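Local coordinates for protein HhaI Restriction Endonuclease (Haemophilus parahaemolyticus, PDB 6UKF) that binds its cognate DNA and, as a restriction endonuclease of a restriction-modification system, probably cleaves the phosphodiester backbone in a metal-dependent reaction, at residues 242-245 with 246-249. Residues are numbered along the deposited sequence; the frame is centred on the assembly and turned at random. Where two conformers were deposited one is given.
Sequences LFIL and NEDR
Asn246 N donates to Leu242 O at 3.0 Å, the first of four successive i to i+4 bonds that identify this region as the opening turns of the C-terminal alpha-helix 242-255. Just before the helix, Ser241 OG hydrogen-bonds Ile244 N. The amide of Asn246 folds back over the same carbonyl, but ND2 meets Leu242 O at an angle too poor for a bond.

Glu247 N reaches Phe243 O at 3.2 Å in a nearly straight bond, with an N-H...O angle of 171°. Its CG sits between the backbone N and the carbonyl carbon (chi1 69°), which brings this methylene to 3.2 Å from Ile244 O, and the extended chain beyond CG carries the carboxylate back toward the start of the helix. There OE1 approaches Phe243 CE2 at 3.7 Å; ring and carboxylate planes are inclined by 53°, so the pair is a slanted contact and not a stack.

Asp248, the buried member, uses its backbone N to bind Ile244 O at 2.9 Å. Its carboxylate runs alongside the Ile244 side chain, with Ile244 CG2 3.4 Å from Asp248 OD1. The two carboxylate oxygens find partners outside the helix: Tyr147 OH hydrogen-bonds OD1, and His143 ND1 makes a weak bond to OD2, joining the helix to the segment that follows strand 136-140.

Arg249 N closes the series on Leu245 O at 3.0 Å. In the conformer given, bends at chi2 and chi3 carry its guanidinium to helix 3-18, where the hydroxyls of Tyr13 and Tyr18 both hydrogen-bond Arg249 NH1.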
loop_
_atom_site.group_PDB
_atom_site.type_symbol
_atom_site.label_atom_id
_atom_site.label_comp_id
_atom_site.label_asym_id
_atom_site.label_seq_id
_atom_site.Cartn_x
_atom_site.Cartn_y
_atom_site.Cartn_z
ATOM N N LEU A 242 -11.812 -19.725 -16.641
ATOM C CA LEU A 242 -12.716 -18.856 -17.384
ATOM C C LEU A 242 -14.151 -18.987 -16.893
ATOM O O LEU A 242 -14.949 -18.058 -17.057
ATOM C CB LEU A 242 -12.648 -19.170 -18.876
ATOM C CG LEU A 242 -11.289 -19.025 -19.557
ATOM C CD1 LEU A 242 -11.466 -19.104 -21.065
ATOM C CD2 LEU A 242 -10.595 -17.730 -19.160
ATOM N N PHE A 243 -14.497 -20.130 -16.304
ATOM C CA PHE A 243 -15.834 -20.309 -15.752
ATOM C C PHE A 243 -16.040 -19.412 -14.538
ATOM O O PHE A 243 -17.061 -18.722 -14.424
ATOM C CB PHE A 243 -16.026 -21.781 -15.389
ATOM C CG PHE A 243 -17.332 -22.072 -14.731
ATOM C CD1 PHE A 243 -18.491 -22.182 -15.478
ATOM C CD2 PHE A 243 -17.406 -22.230 -13.360
ATOM C CE1 PHE A 243 -19.699 -22.444 -14.869
ATOM C CE2 PHE A 243 -18.608 -22.493 -12.742
ATOM C CZ PHE A 243 -19.758 -22.600 -13.497
ATOM N N ILE A 244 -15.070 -19.402 -13.623
ATOM C CA ILE A 244 -15.135 -18.497 -12.479
ATOM C C ILE A 244 -15.117 -17.049 -12.947
ATOM O O ILE A 244 -15.875 -16.206 -12.450
ATOM C CB ILE A 244 -13.984 -18.803 -11.502
ATOM C CG1 ILE A 244 -14.121 -20.236 -10.979
ATOM C CG2 ILE A 244 -13.952 -17.776 -10.371
ATOM C CD1 ILE A 244 -13.065 -20.649 -9.991
ATOM N N LEU A 245 -14.251 -16.737 -13.910
ATOM C CA LEU A 245 -14.157 -15.373 -14.414
ATOM C C LEU A 245 -15.513 -14.876 -14.899
ATOM O O LEU A 245 -15.935 -13.761 -14.573
ATOM C CB LEU A 245 -13.141 -15.337 -15.552
ATOM C CG LEU A 245 -12.832 -13.976 -16.169
ATOM C CD1 LEU A 245 -11.898 -13.196 -15.265
ATOM C CD2 LEU A 245 -12.240 -14.163 -17.553
ATOM N N ASN A 246 -16.217 -15.698 -15.674
ATOM C CA ASN A 246 -17.484 -15.257 -16.246
ATOM C C ASN A 246 -18.552 -15.071 -15.175
ATOM O O ASN A 246 -19.287 -14.079 -15.198
ATOM C CB ASN A 246 -17.948 -16.234 -17.326
ATOM C CG ASN A 246 -17.202 -16.053 -18.633
ATOM O OD1 ASN A 246 -16.611 -15.002 -18.885
ATOM N ND2 ASN A 246 -17.236 -17.074 -19.478
ATOM N N GLU A 247 -18.669 -16.009 -14.233
ATOM C CA GLU A 247 -19.677 -15.829 -13.194
ATOM C C GLU A 247 -19.346 -14.635 -12.308
ATOM O O GLU A 247 -20.256 -13.959 -11.811
ATOM C CB GLU A 247 -19.859 -17.108 -12.378
ATOM C CG GLU A 247 -18.681 -17.486 -11.501
ATOM C CD GLU A 247 -18.876 -18.825 -10.811
ATOM O OE1 GLU A 247 -19.892 -19.502 -11.077
ATOM O OE2 GLU A 247 -18.004 -19.205 -10.001
ATOM N N ASP A 248 -18.056 -14.339 -12.131
ATOM C CA ASP A 248 -17.658 -13.196 -11.318
ATOM C C ASP A 248 -17.965 -11.877 -12.007
ATOM O O ASP A 248 -18.314 -10.899 -11.336
ATOM C CB ASP A 248 -16.184 -13.311 -10.938
ATOM C CG ASP A 248 -15.975 -14.281 -9.812
ATOM O OD1 ASP A 248 -14.872 -14.620 -9.512
ATOM O OD2 ASP A 248 -17.084 -14.700 -9.218
ATOM N N ARG A 249 -17.844 -11.817 -13.334
ATOM C CA ARG A 249 -18.267 -10.612 -14.035
ATOM C C ARG A 249 -19.765 -10.392 -13.860
ATOM O O ARG A 249 -20.216 -9.257 -13.674
ATOM C CB ARG A 249 -17.879 -10.688 -15.513
ATOM C CG ARG A 249 -18.130 -9.393 -16.291
ATOM C CD ARG A 249 -17.326 -8.206 -15.751
ATOM N NE ARG A 249 -15.941 -8.175 -16.221
ATOM C CZ ARG A 249 -15.429 -7.247 -17.031
ATOM N NH1 ARG A 249 -16.171 -6.243 -17.482
ATOM N NH2 ARG A 249 -14.155 -7.320 -17.387
#